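Local coordinates for Baccell_00875 (Bacteroides cellulosilyticus DSM 14838, PDB 5NO8), which is a polysaccharide lyase that probably removes the L-rhamnose caps from glucuronic acid on complex arabinogalactan proteins, at residues G171-V176 with G256-S261; R317-F320 with K326-H329; I494-G499 with Y556-S561. All blocks are in the same frame, centred on the assembly; numbering follows the deposited sequence.

Interaction 1: G171-V176 with G256-S261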
ATOM      1  N   GLY A 171      -0.326 -17.936   7.385  1.00 11.28           N
ATOM      2  CA  GLY A 171       0.020 -19.250   7.951  1.00 11.59           C
ATOM      3  C   GLY A 171      -0.577 -20.371   7.109  1.00 11.54           C
ATOM      4  O   GLY A 171      -0.330 -20.440   5.895  1.00 11.70           O
ATOM      5  N   SER A 172      -1.376 -21.236   7.746  1.00 12.07           N
ATOM      6  CA  SER A 172      -2.038 -22.343   7.048  1.00 12.25           C
ATOM      7  C   SER A 172      -3.067 -21.862   6.054  1.00 12.79           C
ATOM      8  O   SER A 172      -3.415 -22.612   5.149  1.00 14.24           O
ATOM      9  CB  SER A 172      -2.715 -23.320   8.020  1.00 12.52           C
ATOM     10  OG  SER A 172      -1.817 -23.742   9.039  1.00 13.41           O
ATOM     11  N   ALA A 173      -3.559 -20.633   6.239  1.00 12.36           N
ATOM     12  CA  ALA A 173      -4.571 -20.042   5.368  1.00 12.62           C
ATOM     13  C   ALA A 173      -3.997 -18.896   4.563  1.00 12.64           C
ATOM     14  O   ALA A 173      -4.713 -17.966   4.166  1.00 12.52           O
ATOM     15  CB  ALA A 173      -5.731 -19.566   6.203  1.00 12.70           C
ATOM     16  N   ALA A 174      -2.691 -18.969   4.291  1.00 12.34           N
ATOM     17  CA  ALA A 174      -2.051 -17.988   3.447  1.00 12.18           C
ATOM     18  C   ALA A 174      -2.571 -18.081   2.007  1.00 12.07           C
ATOM     19  O   ALA A 174      -3.046 -19.110   1.569  1.00 12.64           O
ATOM     20  CB  ALA A 174      -0.550 -18.185   3.475  1.00 12.94           C
ATOM     21  N   TYR A 175      -2.458 -16.974   1.279  1.00 11.55           N
ATOM     22  CA  TYR A 175      -2.869 -16.916  -0.098  1.00 12.12           C
ATOM     23  C   TYR A 175      -2.201 -15.763  -0.832  1.00 12.06           C
ATOM     24  O   TYR A 175      -1.617 -14.870  -0.241  1.00 11.44           O
ATOM     25  CB  TYR A 175      -4.399 -16.820  -0.214  1.00 12.64           C
ATOM     26  CG  TYR A 175      -5.018 -15.560   0.340  1.00 12.51           C
ATOM     27  CD1 TYR A 175      -4.905 -14.333  -0.320  1.00 13.10           C
ATOM     28  CD2 TYR A 175      -5.709 -15.588   1.541  1.00 12.83           C
ATOM     29  CE1 TYR A 175      -5.468 -13.192   0.195  1.00 13.40           C
ATOM     30  CE2 TYR A 175      -6.302 -14.458   2.041  1.00 12.63           C
ATOM     31  CZ  TYR A 175      -6.179 -13.266   1.357  1.00 13.59           C
ATOM     32  OH  TYR A 175      -6.718 -12.128   1.883  1.00 14.71           O
ATOM     33  N   VAL A 176      -2.331 -15.803  -2.154  1.00 12.82           N
ATOM     34  CA  VAL A 176      -2.055 -14.671  -3.011  1.00 13.81           C
ATOM     35  C   VAL A 176      -3.237 -14.504  -3.977  1.00 14.59           C
ATOM     36  O   VAL A 176      -3.682 -15.465  -4.618  1.00 14.67           O
ATOM     37  CB  VAL A 176      -0.745 -14.802  -3.814  1.00 13.66           C
ATOM     38  CG1 VAL A 176      -0.519 -13.543  -4.618  1.00 13.62           C
ATOM     39  CG2 VAL A 176       0.472 -15.060  -2.919  1.00 14.51           C
ATOM     40  N   GLY A 256     -10.744 -25.771   0.939  1.00 18.03           N
ATOM     41  CA  GLY A 256     -10.592 -26.199   2.324  1.00 18.34           C
ATOM     42  C   GLY A 256      -9.883 -25.232   3.259  1.00 19.22           C
ATOM     43  O   GLY A 256      -9.633 -25.570   4.411  1.00 19.93           O
ATOM     44  N   SER A 257      -9.572 -24.034   2.779  1.00 17.99           N
ATOM     45  CA  SER A 257      -8.943 -23.020   3.623  1.00 17.36           C
ATOM     46  C   SER A 257     -10.015 -22.193   4.358  1.00 16.45           C
ATOM     47  O   SER A 257     -11.201 -22.551   4.339  1.00 16.84           O
ATOM     48  CB  SER A 257      -8.042 -22.145   2.779  1.00 17.38           C
ATOM     49  OG  SER A 257      -7.251 -21.304   3.610  1.00 15.68           O
ATOM     50  N   VAL A 258      -9.593 -21.149   5.073  1.00 14.88           N
ATOM     51  CA  VAL A 258     -10.518 -20.323   5.855  1.00 14.43           C
ATOM     52  C   VAL A 258     -10.252 -18.865   5.588  1.00 14.60           C
ATOM     53  O   VAL A 258      -9.175 -18.499   5.092  1.00 15.22           O
ATOM     54  CB  VAL A 258     -10.423 -20.612   7.375  1.00 14.89           C
ATOM     55  CG1 VAL A 258     -10.651 -22.089   7.660  1.00 16.32           C
ATOM     56  CG2 VAL A 258      -9.094 -20.172   7.962  1.00 15.32           C
ATOM     57  N   LEU A 259     -11.242 -18.025   5.903  1.00 14.38           N
ATOM     58  CA  LEU A 259     -11.128 -16.577   5.755  1.00 14.40           C
ATOM     59  C   LEU A 259     -11.373 -15.941   7.118  1.00 14.63           C
ATOM     60  O   LEU A 259     -12.397 -16.209   7.765  1.00 15.00           O
ATOM     61  CB  LEU A 259     -12.159 -16.029   4.753  1.00 15.19           C
ATOM     62  CG  LEU A 259     -11.921 -16.431   3.311  1.00 16.74           C
ATOM     63  CD1 LEU A 259     -13.210 -16.252   2.532  1.00 18.53           C
ATOM     64  CD2 LEU A 259     -10.772 -15.628   2.717  1.00 16.92           C
ATOM     65  N   VAL A 260     -10.433 -15.110   7.547  1.00 14.53           N
ATOM     66  CA  VAL A 260     -10.553 -14.368   8.788  1.00 15.08           C
ATOM     67  C   VAL A 260     -10.862 -12.922   8.463  1.00 15.23           C
ATOM     68  O   VAL A 260     -10.309 -12.357   7.534  1.00 14.43           O
ATOM     69  CB  VAL A 260      -9.263 -14.488   9.608  1.00 15.79           C
ATOM     70  CG1 VAL A 260      -9.324 -13.669  10.881  1.00 16.05           C
ATOM     71  CG2 VAL A 260      -9.065 -15.941   9.978  1.00 16.81           C
ATOM     72  N   SER A 261     -11.742 -12.316   9.261  1.00 15.58           N
ATOM     73  CA  SER A 261     -12.015 -10.904   9.138  1.00 15.48           C
ATOM     74  C   SER A 261     -12.405 -10.348  10.510  1.00 15.89           C
ATOM     75  O   SER A 261     -12.925 -11.076  11.355  1.00 16.23           O
ATOM     76  CB  SER A 261     -13.142 -10.656   8.139  1.00 17.25           C
ATOM     77  OG  SER A 261     -14.256 -11.467   8.452  1.00 19.64           O
TER
HETATM   78  O   HOH W   1      -6.452 -23.319   6.200  1.00 25.73           O
HETATM   79  O   HOH W   2      -7.161 -16.847   4.442  1.00 12.22           O
HETATM   80  O   HOH W   3      -5.055 -20.913   2.277  1.00 13.18           O

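Interaction 2: R317-F320 with K326-H329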
ATOM      1  N   ARG A 317      -2.702  -9.410  18.087  1.00 14.31           N
ATOM      2  CA  ARG A 317      -2.737 -10.502  17.139  1.00 15.42           C
ATOM      3  C   ARG A 317      -3.780 -11.508  17.594  1.00 14.25           C
ATOM      4  O   ARG A 317      -3.743 -11.990  18.727  1.00 13.76           O
ATOM      5  CB  ARG A 317      -1.372 -11.183  17.069  1.00 17.22           C
ATOM      6  CG  ARG A 317      -1.290 -12.256  16.010  1.00 19.43           C
ATOM      7  CD  ARG A 317       0.041 -12.952  16.103  1.00 21.86           C
ATOM      8  NE  ARG A 317       0.053 -14.212  15.382  1.00 25.74           N
ATOM      9  CZ  ARG A 317       0.674 -14.455  14.229  1.00 27.21           C
ATOM     10  NH1 ARG A 317       1.418 -13.537  13.609  1.00 29.93           N
ATOM     11  NH2 ARG A 317       0.599 -15.672  13.719  1.00 26.54           N
ATOM     12  N   PHE A 318      -4.735 -11.801  16.732  1.00 13.41           N
ATOM     13  CA  PHE A 318      -5.671 -12.880  17.001  1.00 13.93           C
ATOM     14  C   PHE A 318      -5.221 -14.102  16.215  1.00 14.41           C
ATOM     15  O   PHE A 318      -5.055 -14.008  14.993  1.00 13.73           O
ATOM     16  CB  PHE A 318      -7.071 -12.477  16.562  1.00 14.81           C
ATOM     17  CG  PHE A 318      -7.688 -11.398  17.416  1.00 15.33           C
ATOM     18  CD1 PHE A 318      -8.200 -11.709  18.650  1.00 16.09           C
ATOM     19  CD2 PHE A 318      -7.761 -10.081  16.979  1.00 16.36           C
ATOM     20  CE1 PHE A 318      -8.799 -10.741  19.425  1.00 16.66           C
ATOM     21  CE2 PHE A 318      -8.334  -9.099  17.766  1.00 16.17           C
ATOM     22  CZ  PHE A 318      -8.868  -9.443  18.988  1.00 16.51           C
ATOM     23  N   ASP A 319      -5.041 -15.240  16.892  1.00 13.40           N
ATOM     24  CA  ASP A 319      -4.704 -16.516  16.249  1.00 14.17           C
ATOM     25  C   ASP A 319      -5.881 -17.488  16.346  1.00 14.44           C
ATOM     26  O   ASP A 319      -6.509 -17.554  17.402  1.00 14.29           O
ATOM     27  CB  ASP A 319      -3.479 -17.159  16.891  1.00 14.33           C
ATOM     28  CG  ASP A 319      -2.196 -16.442  16.563  1.00 15.82           C
ATOM     29  OD1 ASP A 319      -1.731 -16.491  15.397  1.00 17.01           O
ATOM     30  OD2 ASP A 319      -1.618 -15.830  17.468  1.00 17.96           O
ATOM     31  N   PHE A 320      -6.231 -18.141  15.232  1.00 13.82           N
ATOM     32  CA  PHE A 320      -7.133 -19.297  15.249  1.00 13.85           C
ATOM     33  C   PHE A 320      -6.347 -20.590  15.019  1.00 14.06           C
ATOM     34  O   PHE A 320      -5.443 -20.643  14.193  1.00 12.83           O
ATOM     35  CB  PHE A 320      -8.206 -19.194  14.178  1.00 14.76           C
ATOM     36  CG  PHE A 320      -9.229 -18.152  14.458  1.00 15.79           C
ATOM     37  CD1 PHE A 320     -10.351 -18.441  15.216  1.00 15.54           C
ATOM     38  CD2 PHE A 320      -9.061 -16.865  13.976  1.00 16.65           C
ATOM     39  CE1 PHE A 320     -11.290 -17.466  15.493  1.00 17.01           C
ATOM     40  CE2 PHE A 320      -9.998 -15.890  14.237  1.00 17.53           C
ATOM     41  CZ  PHE A 320     -11.117 -16.180  14.994  1.00 17.13           C
ATOM     42  N   LYS A 326      -3.637 -26.737  12.020  1.00 16.77           N
ATOM     43  CA  LYS A 326      -3.695 -25.524  11.203  1.00 16.78           C
ATOM     44  C   LYS A 326      -3.769 -24.294  12.103  1.00 16.03           C
ATOM     45  O   LYS A 326      -4.334 -24.340  13.224  1.00 14.24           O
ATOM     46  CB  LYS A 326      -4.915 -25.551  10.288  1.00 18.35           C
ATOM     47  CG  LYS A 326      -5.071 -26.799   9.444  1.00 22.19           C
ATOM     48  CD  LYS A 326      -4.302 -26.690   8.163  1.00 24.79           C
ATOM     49  CE  LYS A 326      -4.526 -27.912   7.295  1.00 27.55           C
ATOM     50  NZ  LYS A 326      -3.436 -27.998   6.288  1.00 29.25           N
ATOM     51  N   GLN A 327      -3.231 -23.186  11.588  1.00 16.47           N
ATOM     52  CA  GLN A 327      -3.319 -21.907  12.272  1.00 17.15           C
ATOM     53  C   GLN A 327      -3.325 -20.779  11.297  1.00 15.44           C
ATOM     54  O   GLN A 327      -2.699 -20.835  10.242  1.00 13.86           O
ATOM     55  CB  GLN A 327      -2.206 -21.685  13.291  1.00 20.08           C
ATOM     56  CG  GLN A 327      -0.811 -21.568  12.737  1.00 26.23           C
ATOM     57  CD  GLN A 327       0.211 -21.350  13.837  1.00 31.74           C
ATOM     58  OE1 GLN A 327       1.005 -22.245  14.142  1.00 39.86           O
ATOM     59  NE2 GLN A 327       0.200 -20.157  14.438  1.00 31.50           N
ATOM     60  N   THR A 328      -4.027 -19.738  11.681  1.00 13.44           N
ATOM     61  CA  THR A 328      -3.995 -18.484  10.918  1.00 12.97           C
ATOM     62  C   THR A 328      -4.254 -17.348  11.875  1.00 12.91           C
ATOM     63  O   THR A 328      -4.507 -17.589  13.057  1.00 13.37           O
ATOM     64  CB  THR A 328      -4.975 -18.528   9.707  1.00 13.06           C
ATOM     65  OG1 THR A 328      -4.753 -17.411   8.831  1.00 13.37           O
ATOM     66  CG2 THR A 328      -6.435 -18.547  10.101  1.00 13.19           C
ATOM     67  N   HIS A 329      -4.176 -16.115  11.386  1.00 12.74           N
ATOM     68  CA  HIS A 329      -4.273 -14.954  12.248  1.00 12.70           C
ATOM     69  C   HIS A 329      -4.882 -13.718  11.588  1.00 12.99           C
ATOM     70  O   HIS A 329      -5.135 -13.690  10.375  1.00 12.65           O
ATOM     71  CB  HIS A 329      -2.882 -14.622  12.806  1.00 13.04           C
ATOM     72  CG  HIS A 329      -2.018 -13.823  11.874  1.00 13.56           C
ATOM     73  ND1 HIS A 329      -1.428 -14.362  10.757  1.00 15.08           N
ATOM     74  CD2 HIS A 329      -1.684 -12.512  11.882  1.00 14.18           C
ATOM     75  CE1 HIS A 329      -0.723 -13.421  10.143  1.00 15.36           C
ATOM     76  NE2 HIS A 329      -0.863 -12.289  10.802  1.00 14.81           N
TER

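Interaction 3: I494-G499 with Y556-S561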
ATOM      1  N   ILE A 494      -6.265  17.943  -6.219  1.00 23.76           N
ATOM      2  CA  ILE A 494      -6.632  19.186  -6.899  1.00 24.58           C
ATOM      3  C   ILE A 494      -7.845  19.701  -6.109  1.00 24.09           C
ATOM      4  O   ILE A 494      -8.825  18.978  -5.986  1.00 22.88           O
ATOM      5  CB  ILE A 494      -6.999  18.933  -8.369  1.00 26.12           C
ATOM      6  CG1 ILE A 494      -5.764  18.425  -9.135  1.00 27.47           C
ATOM      7  CG2 ILE A 494      -7.548  20.214  -8.999  1.00 26.31           C
ATOM      8  CD1 ILE A 494      -6.092  17.749 -10.451  1.00 28.71           C
ATOM      9  N   PRO A 495      -7.754  20.908  -5.515  1.00 24.73           N
ATOM     10  CA  PRO A 495      -8.812  21.348  -4.594  1.00 24.83           C
ATOM     11  C   PRO A 495     -10.073  21.926  -5.286  1.00 26.48           C
ATOM     12  O   PRO A 495     -10.359  23.126  -5.174  1.00 27.63           O
ATOM     13  CB  PRO A 495      -8.091  22.391  -3.732  1.00 24.62           C
ATOM     14  CG  PRO A 495      -7.076  22.975  -4.649  1.00 25.58           C
ATOM     15  CD  PRO A 495      -6.613  21.848  -5.522  1.00 24.79           C
ATOM     16  N   VAL A 496     -10.822  21.068  -5.972  1.00 26.16           N
ATOM     17  CA  VAL A 496     -11.973  21.496  -6.771  1.00 26.43           C
ATOM     18  C   VAL A 496     -13.109  22.084  -5.921  1.00 26.89           C
ATOM     19  O   VAL A 496     -13.504  23.234  -6.096  1.00 25.92           O
ATOM     20  CB  VAL A 496     -12.501  20.342  -7.654  1.00 27.20           C
ATOM     21  CG1 VAL A 496     -13.787  20.713  -8.383  1.00 26.60           C
ATOM     22  CG2 VAL A 496     -11.436  19.900  -8.648  1.00 27.62           C
ATOM     23  N   ARG A 497     -13.646  21.280  -5.012  1.00 26.87           N
ATOM     24  CA  ARG A 497     -14.730  21.726  -4.149  1.00 28.12           C
ATOM     25  C   ARG A 497     -14.301  22.866  -3.243  1.00 26.76           C
ATOM     26  O   ARG A 497     -15.054  23.835  -3.067  1.00 24.53           O
ATOM     27  CB  ARG A 497     -15.253  20.596  -3.279  1.00 29.88           C
ATOM     28  CG  ARG A 497     -15.853  19.457  -4.051  1.00 33.44           C
ATOM     29  CD  ARG A 497     -16.852  18.695  -3.202  1.00 36.88           C
ATOM     30  NE  ARG A 497     -18.145  19.376  -3.166  1.00 40.26           N
ATOM     31  CZ  ARG A 497     -19.214  18.944  -2.501  1.00 40.91           C
ATOM     32  NH1 ARG A 497     -19.169  17.835  -1.766  1.00 41.61           N
ATOM     33  NH2 ARG A 497     -20.337  19.643  -2.558  1.00 42.57           N
ATOM     34  N   LEU A 498     -13.105  22.741  -2.675  1.00 24.85           N
ATOM     35  CA  LEU A 498     -12.587  23.732  -1.738  1.00 25.44           C
ATOM     36  C   LEU A 498     -12.365  25.082  -2.447  1.00 26.27           C
ATOM     37  O   LEU A 498     -12.785  26.124  -1.957  1.00 26.04           O
ATOM     38  CB  LEU A 498     -11.280  23.245  -1.138  1.00 25.64           C
ATOM     39  CG  LEU A 498     -10.519  24.201  -0.233  1.00 25.24           C
ATOM     40  CD1 LEU A 498     -11.341  24.611   0.984  1.00 25.98           C
ATOM     41  CD2 LEU A 498      -9.218  23.555   0.177  1.00 26.44           C
ATOM     42  N   GLY A 499     -11.687  25.049  -3.584  1.00 24.40           N
ATOM     43  CA  GLY A 499     -11.402  26.268  -4.340  1.00 26.08           C
ATOM     44  C   GLY A 499     -12.668  26.979  -4.802  1.00 25.12           C
ATOM     45  O   GLY A 499     -12.818  28.189  -4.585  1.00 28.13           O
ATOM     46  N   TYR A 556     -17.968  16.358 -10.729  1.00 24.66           N
ATOM     47  CA  TYR A 556     -19.369  15.982 -10.777  1.00 26.08           C
ATOM     48  C   TYR A 556     -20.196  16.682  -9.689  1.00 29.20           C
ATOM     49  O   TYR A 556     -21.302  17.166  -9.962  1.00 28.64           O
ATOM     50  CB  TYR A 556     -19.571  14.469 -10.662  1.00 26.46           C
ATOM     51  CG  TYR A 556     -21.026  14.103 -10.582  1.00 27.14           C
ATOM     52  CD1 TYR A 556     -21.836  14.164 -11.721  1.00 27.86           C
ATOM     53  CD2 TYR A 556     -21.622  13.764  -9.367  1.00 27.36           C
ATOM     54  CE1 TYR A 556     -23.178  13.851 -11.654  1.00 27.83           C
ATOM     55  CE2 TYR A 556     -22.974  13.475  -9.298  1.00 28.76           C
ATOM     56  CZ  TYR A 556     -23.736  13.524 -10.448  1.00 29.11           C
ATOM     57  OH  TYR A 556     -25.058  13.209 -10.388  1.00 31.61           O
ATOM     58  N   LEU A 557     -19.687  16.689  -8.454  1.00 27.30           N
ATOM     59  CA  LEU A 557     -20.442  17.266  -7.352  1.00 27.54           C
ATOM     60  C   LEU A 557     -20.636  18.776  -7.527  1.00 28.92           C
ATOM     61  O   LEU A 557     -21.622  19.317  -7.046  1.00 28.57           O
ATOM     62  CB  LEU A 557     -19.785  16.951  -6.002  1.00 27.13           C
ATOM     63  CG  LEU A 557     -19.852  15.465  -5.589  1.00 26.67           C
ATOM     64  CD1 LEU A 557     -18.889  15.145  -4.439  1.00 27.04           C
ATOM     65  CD2 LEU A 557     -21.261  15.048  -5.215  1.00 26.98           C
ATOM     66  N   GLU A 558     -19.714  19.432  -8.228  1.00 31.16           N
ATOM     67  CA  GLU A 558     -19.829  20.860  -8.528  1.00 35.63           C
ATOM     68  C   GLU A 558     -20.659  21.195  -9.777  1.00 38.56           C
ATOM     69  O   GLU A 558     -21.254  22.269  -9.836  1.00 41.59           O
ATOM     70  CB  GLU A 558     -18.429  21.480  -8.670  1.00 39.82           C
ATOM     71  CG  GLU A 558     -17.597  21.437  -7.388  1.00 43.99           C
ATOM     72  CD  GLU A 558     -18.208  22.248  -6.256  1.00 46.00           C
ATOM     73  OE1 GLU A 558     -18.543  23.434  -6.480  1.00 49.76           O
ATOM     74  OE2 GLU A 558     -18.364  21.692  -5.151  1.00 48.11           O
ATOM     75  N   THR A 559     -20.689  20.320 -10.779  1.00 37.11           N
ATOM     76  CA  THR A 559     -21.387  20.616 -12.048  1.00 36.45           C
ATOM     77  C   THR A 559     -22.639  19.783 -12.327  1.00 35.26           C
ATOM     78  O   THR A 559     -23.473  20.195 -13.113  1.00 37.65           O
ATOM     79  CB  THR A 559     -20.460  20.373 -13.260  1.00 36.09           C
ATOM     80  OG1 THR A 559     -20.106  18.982 -13.305  1.00 37.89           O
ATOM     81  CG2 THR A 559     -19.219  21.217 -13.189  1.00 36.16           C
ATOM     82  N   GLY A 560     -22.739  18.589 -11.764  1.00 32.36           N
ATOM     83  CA  GLY A 560     -23.794  17.649 -12.113  1.00 32.10           C
ATOM     84  C   GLY A 560     -23.728  17.040 -13.502  1.00 32.49           C
ATOM     85  O   GLY A 560     -24.676  16.380 -13.898  1.00 34.75           O
ATOM     86  N   SER A 561     -22.621  17.214 -14.239  1.00 36.63           N
ATOM     87  CA  SER A 561     -22.510  16.665 -15.602  1.00 35.84           C
ATOM     88  C   SER A 561     -22.231  15.164 -15.515  1.00 35.76           C
ATOM     89  O   SER A 561     -21.155  14.773 -15.058  1.00 35.33           O
ATOM     90  CB  SER A 561     -21.383  17.342 -16.398  1.00 36.74           C
ATOM     91  OG  SER A 561     -21.452  18.756 -16.325  1.00 37.19           O
TER

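Interaction 1: G171-V176 with G256-S261
Ala173 is the point at which segment 171-176 meets segment 256-261, with Ser257 and Val258 lying against it. The apolar part of the contact is small. The methyl CB of Ala173 points at the other segment and rests 3.8 Å from Val258 CG2, which lies between the backbone N and carbonyl carbon of its own residue (chi1 -56°, measured to CG1). Ser257 OG also meets this residue, 3.4 Å from Ala173 CA; a side chain as small as alanine's probably lets the hydroxyl approach so near.

No direct hydrogen bond crosses the contact, and waters do that work. Water 2 donates to Ala173 O and to Val258 O, each at 2.7 Å, joining carbonyls that could not bond to one another, and it lies in the plane of the Tyr175 ring, at its edge. Ser257 OG donates to water 3 at 2.6 Å, and this water in turn donates a hydrogen bond to Ala174 O, 2.8 Å from the water oxygen. Water 1 adds only weak bonds, to Ser172 O and Ser257 OG. Serine suits this place because its hydroxyl is short and can both give and receive.

Backbone turns present these groups. A type I beta turn runs from Gly171 to Ala174, with Ala174 N bonded to Gly171 O at 3.2 Å; Gly171 has a positive phi, a conformation glycine adopts most easily. Gly256 ends helix 245-254 in a Schellman motif, where a CB would press on the preceding carbonyl oxygen. The Ser172 hydroxyl turns elsewhere, to Gln327 N.

The result is a hydrated seam between two beta sheets: a turn entering strand 175-180 of one meets the linker that leads from helix 245-254 into strand 259-262, at the margin of the other.

Interaction 2: R317-F320 with K326-H329
Arg317 lays its guanidinium flat on the His329 ring, with centres 3.9 Å apart and planes only 4° from parallel. The arginine reaches there with CG anti to its own N (chi1 -175°) and an extended chain as far as NE. Asp319 fixes the guanidinium's rotation from the side: NE donates to Asp319 OD2 (3.1 Å) and NH2 to Asp319 OD1 (3.0 Å), with NE also 2.9 Å from OD1.

The tight packing continues into the backbone, where Phe320 and Thr328 form an antiparallel hydrogen-bonded pair, Phe320 N to Thr328 O (2.8 Å) and Thr328 N to Phe320 O (3.0 Å). Phe320 suits the face it shares with Thr328, where it packs on Val260 and Val275. Toward the hairpin turn the contact slackens: partly exposed Gln327 reaches Phe320 O with its CB, at 3.5 Å, beside a CA-H...O contact, and Lys326 leads off to weak partners, Asp194 and Thr193 O.

With an alanine in place of Arg317, the buried Asp319 carboxylate would probably lose its positive mate and the His329 ring the flat group stacked on it. His329 NE2 bonds to Asp331, completing a row Asp319, Arg317, His329, Asp331, whose end carboxylates probably ease the placing of arginine against histidine.

Interaction 3: I494-G499 with Y556-S561
Bends in both chains bring Arg497 to Glu558. Arg497 turns at chi3 (81°), which swings its guanidinium round toward the helix opposite, while Glu558 bends at chi2 (-63°) and curls its carboxylate back to meet it. The outcome is one salt bridge: Arg497 NE donates to Glu558 OE2 at 3.1 Å, nearly straight, with the oxygen lying at the edge of the guanidinium, near its plane, and approached nearly along its C-O axis. With the carboxylate and guanidinium planes some 50° apart and Arg497 NH2 3.8 Å from Glu558 OE2, the pairing rests on this one bond and not on a two-pronged grip.

Apolar carbons frame the charges. Leu557 CB lies over one face of the guanidinium, and its CD1 stands 3.8 Å from Arg497 NH1; Val496 CG1 meets the aliphatic Glu558 CG at 4.0 Å as the two side chains run by in opposite senses. Arginine and glutamate suit this partly buried place, as their methylene carbons can pack while their ends pair.

The contact joins the first turn of helix 496-505, begun by the N-cap Pro495, to the last turn of helix 542-559, ended by Gly560 with positive phi. Leu627 of helix 615-629 touches Arg497, and Phe519 of helix 509-529 touches Val496.

How the interactions relate
From the N terminus the three contacts follow one another in series, none nested in or crossing another. Interaction 1 closes a long loop of 79 residues, in which strand outweighs helix, and ties a turn at the start of strand 175-180 to the linker into strand 259-262. Interaction 2 spans only five residues, the end of one strand and the hairpin turn. These two touch: Ser172 N probably bonds to Gln327 O and Ala173 CB packs on Thr328 OG1, tying the turn to the other sheet, while Val260 on Thr328 is packing within that sheet. Interaction 3 spans 56 mostly helical residues; its centre lies about 42 Å from that of interaction 1 and about 45 Å from that of interaction 2.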